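Penicillin-binding protein 2B (Streptococcus pneumoniae, PDB 2WAE) cross-links adjacent glycan strands of cell-wall peptidoglycan as a penicillin-binding transpeptidase of the elongasome, the machinery that builds peripheral peptidoglycan. Local coordinates at residues A[541-546]-A[567-572]; A[482-487]-A[573-578]. One frame throughout, in Å; residues are numbered along the deposited sequence.

Interaction 1: A[541-546]-A[567-572]. Unlike the reference sequence in segment 541-546: Leu542 (reference Val), His545 (reference Arg). Unlike the reference sequence in segment 567-572: Asp567 (reference Gln), Thr568 (reference Pro), Lys569 (reference Thr), Ile571 (reference Met).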
# COMPACT_ATOMS: atom_id res chain seq x y z
N ARG A 541 15.20 0.81 -14.27
CA ARG A 541 13.98 0.97 -13.49
C ARG A 541 14.14 0.41 -12.08
O ARG A 541 14.55 -0.74 -11.91
CB ARG A 541 12.83 0.28 -14.22
CG ARG A 541 11.47 0.30 -13.53
CD ARG A 541 10.44 -0.30 -14.50
NE ARG A 541 9.26 -0.78 -13.80
CZ ARG A 541 8.85 -2.05 -13.74
NH1 ARG A 541 9.51 -3.04 -14.34
NH2 ARG A 541 7.77 -2.33 -13.03
N LEU A 542 13.83 1.21 -11.06
CA LEU A 542 14.03 0.76 -9.68
C LEU A 542 12.71 0.55 -8.93
O LEU A 542 11.74 1.29 -9.13
CB LEU A 542 14.95 1.72 -8.91
CG LEU A 542 16.33 2.03 -9.49
CD1 LEU A 542 16.95 3.24 -8.82
CD2 LEU A 542 17.31 0.87 -9.36
N ALA A 543 12.70 -0.47 -8.08
CA ALA A 543 11.57 -0.70 -7.17
C ALA A 543 11.48 0.42 -6.14
O ALA A 543 12.48 0.71 -5.47
CB ALA A 543 11.72 -2.04 -6.47
N PRO A 544 10.30 1.07 -6.01
CA PRO A 544 10.18 2.14 -5.02
C PRO A 544 10.12 1.50 -3.66
O PRO A 544 9.55 0.41 -3.54
CB PRO A 544 8.83 2.79 -5.34
CG PRO A 544 8.48 2.33 -6.73
CD PRO A 544 9.12 0.99 -6.89
N HIS A 545 10.71 2.13 -2.66
CA HIS A 545 10.54 1.62 -1.31
C HIS A 545 10.24 2.78 -0.39
O HIS A 545 10.84 3.84 -0.51
CB HIS A 545 11.76 0.83 -0.83
CG HIS A 545 13.06 1.57 -0.92
ND1 HIS A 545 13.66 2.15 0.17
CD2 HIS A 545 13.88 1.80 -1.97
CE1 HIS A 545 14.80 2.72 -0.20
NE2 HIS A 545 14.95 2.52 -1.50
N ILE A 546 9.31 2.55 0.53
CA ILE A 546 8.95 3.56 1.51
C ILE A 546 9.73 3.43 2.81
O ILE A 546 9.81 4.38 3.59
CB ILE A 546 7.45 3.51 1.81
CG1 ILE A 546 6.65 3.74 0.52
CG2 ILE A 546 7.08 4.52 2.89
CD1 ILE A 546 5.33 3.00 0.53
N ASP A 567 18.24 -1.85 0.59
CA ASP A 567 19.10 -1.45 -0.50
C ASP A 567 18.36 -1.40 -1.83
O ASP A 567 17.28 -1.98 -1.96
CB ASP A 567 20.34 -2.35 -0.55
CG ASP A 567 21.28 -2.11 0.63
OD1 ASP A 567 21.36 -0.95 1.12
OD2 ASP A 567 21.94 -3.07 1.08
N THR A 568 18.92 -0.69 -2.80
CA THR A 568 18.24 -0.47 -4.06
C THR A 568 18.00 -1.79 -4.78
O THR A 568 18.79 -2.73 -4.65
CB THR A 568 19.06 0.46 -4.94
OG1 THR A 568 19.27 1.69 -4.25
CG2 THR A 568 18.34 0.73 -6.26
N LYS A 569 16.90 -1.88 -5.51
CA LYS A 569 16.59 -3.08 -6.28
C LYS A 569 16.28 -2.72 -7.74
O LYS A 569 15.31 -2.01 -8.03
CB LYS A 569 15.41 -3.81 -5.63
CG LYS A 569 15.00 -5.10 -6.32
CD LYS A 569 14.73 -6.21 -5.31
CE LYS A 569 13.24 -6.43 -5.10
NZ LYS A 569 12.60 -5.29 -4.39
N GLU A 570 17.12 -3.19 -8.66
CA GLU A 570 16.91 -2.99 -10.09
C GLU A 570 15.88 -4.01 -10.55
O GLU A 570 15.91 -5.15 -10.12
CB GLU A 570 18.22 -3.25 -10.85
CG GLU A 570 19.26 -2.13 -10.84
CD GLU A 570 20.23 -2.17 -9.65
OE1 GLU A 570 20.49 -3.27 -9.11
OE2 GLU A 570 20.74 -1.10 -9.27
N ILE A 571 14.97 -3.63 -11.43
CA ILE A 571 13.97 -4.59 -11.89
C ILE A 571 14.27 -4.98 -13.34
O ILE A 571 14.25 -6.15 -13.71
CB ILE A 571 12.53 -4.04 -11.81
CG1 ILE A 571 12.20 -3.53 -10.41
CG2 ILE A 571 11.52 -5.09 -12.28
CD1 ILE A 571 10.89 -2.76 -10.34
N ASN A 572 14.51 -3.97 -14.16
CA ASN A 572 14.90 -4.22 -15.54
C ASN A 572 15.63 -3.00 -16.04
O ASN A 572 15.67 -1.98 -15.36
CB ASN A 572 13.68 -4.49 -16.42
CG ASN A 572 12.70 -3.34 -16.41
OD1 ASN A 572 12.06 -3.08 -15.39
ND2 ASN A 572 12.60 -2.64 -17.52
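Leu542 and Glu570 form a non-hydrogen-bonded pair in a short two-stranded antiparallel sheet of the transpeptidase domain, separate from its six-stranded sheet and lying against helix 525-536. On one side of this pair Ile571 N donates to Arg541 O at 3.0 Å, and on the other Ala543 N donates to Lys569 O at 3.0 Å. Arg541 N also bonds to Asn572 O, so Arg541 meets two residues, an offset consistent with a beta bulge at Ile571-Asn572.

On the face that carries Leu542 and Glu570, the methyl CD2 of Leu542 presses on CG2 of Thr568, only 3.3 Å away and tighter than normal packing, while CG of Glu570 lies alongside the same CD2. CD1 of Ile571 reaches across to the backbone of Ala543, 3.7 Å from its N, and comes within 4.0 Å of Ala543 CB. That same methyl sits over the centre of one face of the Arg541 guanidinium. With CG trans to the backbone N (chi1 178°) and an extended chain, Arg541 runs out beside Asn572. Gln530 takes its NE through OE1, which further restrains the rotation of the flat group. At the guanidinium edge, NH1 donates to Asn572 OD1 at 2.8 Å, arriving 33° out of the amide's carbonyl plane, with the two flat groups turned 54° apart.

Interaction 2: A[482-487]-A[573-578]. Unlike the reference sequence in segment 573-578: Glu578 (reference Asp).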
# COMPACT_ATOMS: atom_id res chain seq x y z
N PHE A 482 5.72 -0.19 -22.52
CA PHE A 482 5.14 0.60 -21.46
C PHE A 482 5.49 -0.06 -20.13
O PHE A 482 5.79 0.63 -19.15
CB PHE A 482 3.62 0.71 -21.59
CG PHE A 482 3.15 1.79 -22.52
CD1 PHE A 482 3.96 2.87 -22.84
CD2 PHE A 482 1.87 1.75 -23.06
CE1 PHE A 482 3.50 3.87 -23.70
CE2 PHE A 482 1.41 2.74 -23.91
CZ PHE A 482 2.24 3.81 -24.23
N GLY A 483 5.45 -1.39 -20.13
CA GLY A 483 5.64 -2.16 -18.91
C GLY A 483 7.06 -2.07 -18.40
O GLY A 483 7.30 -2.23 -17.20
N GLU A 484 8.01 -1.83 -19.30
CA GLU A 484 9.41 -1.72 -18.94
C GLU A 484 9.66 -0.47 -18.12
O GLU A 484 10.65 -0.38 -17.41
CB GLU A 484 10.29 -1.63 -20.19
CG GLU A 484 10.39 -2.91 -20.98
CD GLU A 484 11.31 -2.74 -22.18
OE1 GLU A 484 10.78 -2.66 -23.31
OE2 GLU A 484 12.55 -2.65 -21.98
N TYR A 485 8.76 0.50 -18.25
CA TYR A 485 8.86 1.79 -17.56
C TYR A 485 7.98 1.79 -16.31
O TYR A 485 8.06 2.71 -15.50
CB TYR A 485 8.40 2.93 -18.47
CG TYR A 485 9.42 3.43 -19.47
CD1 TYR A 485 10.48 4.25 -19.08
CD2 TYR A 485 9.29 3.12 -20.81
CE1 TYR A 485 11.41 4.71 -20.03
CE2 TYR A 485 10.19 3.57 -21.75
CZ TYR A 485 11.25 4.35 -21.36
OH TYR A 485 12.14 4.78 -22.33
N GLY A 486 7.14 0.77 -16.16
CA GLY A 486 6.27 0.68 -14.98
C GLY A 486 4.81 0.96 -15.27
O GLY A 486 3.94 0.75 -14.40
N LEU A 487 4.54 1.42 -16.49
CA LEU A 487 3.20 1.77 -16.94
C LEU A 487 2.37 0.55 -17.32
O LEU A 487 2.48 0.03 -18.44
CB LEU A 487 3.32 2.71 -18.15
CG LEU A 487 4.14 3.97 -17.88
CD1 LEU A 487 4.57 4.63 -19.16
CD2 LEU A 487 3.38 4.96 -17.00
N LYS A 573 16.25 -3.13 -17.21
CA LYS A 573 16.73 -1.98 -17.94
C LYS A 573 16.00 -1.87 -19.30
O LYS A 573 15.93 -2.83 -20.06
CB LYS A 573 18.24 -2.05 -18.09
CG LYS A 573 18.77 -0.99 -19.06
CD LYS A 573 20.25 -0.69 -18.87
CE LYS A 573 20.59 0.58 -19.64
NZ LYS A 573 22.04 0.82 -19.74
N VAL A 574 15.46 -0.71 -19.60
CA VAL A 574 14.77 -0.46 -20.88
C VAL A 574 15.68 -0.72 -22.08
O VAL A 574 16.81 -0.20 -22.17
CB VAL A 574 14.24 0.99 -20.95
CG1 VAL A 574 13.27 1.16 -22.12
CG2 VAL A 574 13.57 1.39 -19.63
N ASN A 575 15.17 -1.52 -23.02
CA ASN A 575 15.99 -1.98 -24.13
C ASN A 575 16.16 -0.97 -25.26
O ASN A 575 15.79 -1.23 -26.40
CB ASN A 575 15.53 -3.35 -24.65
CG ASN A 575 16.07 -4.51 -23.80
OD1 ASN A 575 17.29 -4.72 -23.71
ND2 ASN A 575 15.16 -5.28 -23.17
N ILE A 576 16.73 0.19 -24.93
CA ILE A 576 17.08 1.16 -25.96
C ILE A 576 18.54 1.60 -25.82
O ILE A 576 19.15 1.45 -24.75
CB ILE A 576 16.12 2.37 -25.99
CG1 ILE A 576 16.13 3.12 -24.66
CG2 ILE A 576 14.71 1.91 -26.30
CD1 ILE A 576 15.33 4.42 -24.68
N SER A 577 19.11 2.10 -26.91
CA SER A 577 20.47 2.62 -26.92
C SER A 577 20.69 3.71 -25.89
O SER A 577 19.75 4.38 -25.46
CB SER A 577 20.76 3.21 -28.29
OG SER A 577 20.75 2.20 -29.29
N GLU A 578 21.95 3.90 -25.51
CA GLU A 578 22.34 5.06 -24.71
C GLU A 578 22.09 6.37 -25.45
O GLU A 578 21.73 7.38 -24.86
CB GLU A 578 23.82 4.97 -24.32
CG GLU A 578 24.22 6.01 -23.29
CD GLU A 578 23.35 5.93 -22.03
OE1 GLU A 578 23.35 4.86 -21.38
OE2 GLU A 578 22.66 6.93 -21.69
O HOH W 1 13.16 -4.08 -19.97
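A Schellman motif closes helix 471-485, with Gly486 as its C-prime residue at positive phi, and the last turn of that helix sends Glu484 and Tyr485 against the loop that leads from strand 570-573 into helix 578-593. Glu484 reaches out with an extended chain beyond CG, and its OE2 accepts the backbone N of Asn575 at 3.0 Å through the syn lone pair. Asn575 is the centre of an inverse gamma turn, closed by Ile576 N to Val574 O at 2.8 Å, so the carboxylate grips the turn at its middle residue. A water donates to Lys573 O at 3.0 Å; its link to Glu484 OE2, at 2.5 Å, is too short to be trusted and stays doubtful.

Next to the Asn575 bond, Val574 lies against one face of the Tyr485 ring, both methyls on the same side. CG2 makes a CH-pi contact, 4.2 Å from the ring centroid and set toward the rim, whereas CG1, trans to the backbone N (chi1 -168°), meets CZ and OH. CD1 of Ile576 reaches Tyr485 OH, 4.0 Å away, the side chains crossing at about a right angle. The hydroxyl is hydrogen-bonded to Ser394 of helix 389-398. Glu484 OE1 lies close to OE1 of Glu398, a like-charge approach that would tend to raise the pKa of one carboxylate, while the Asn575 N-H holds OE2.

Overall arrangement
Following the chain from the N terminus, the first of the four segments is 482-487, at the end of helix 471-485. Helices 509-516 and 525-536 come next, and 541-546, starting on strand 540-542, opens interaction 1. Strands 547-553 and 559-565 of another sheet follow, and 567-572 returns to close that loop of 20 residues. The chain runs straight on into 573-578, where interaction 2 closes an 85-residue loop that encloses the first; the two do not cross. They meet physically at the helix end: Asn572 ND2 probably bonds to Glu484 O, and Arg541 NE packs against Gly486 CA. Together they join the two-stranded sheet, helix 471-485 and the approach to helix 578-593.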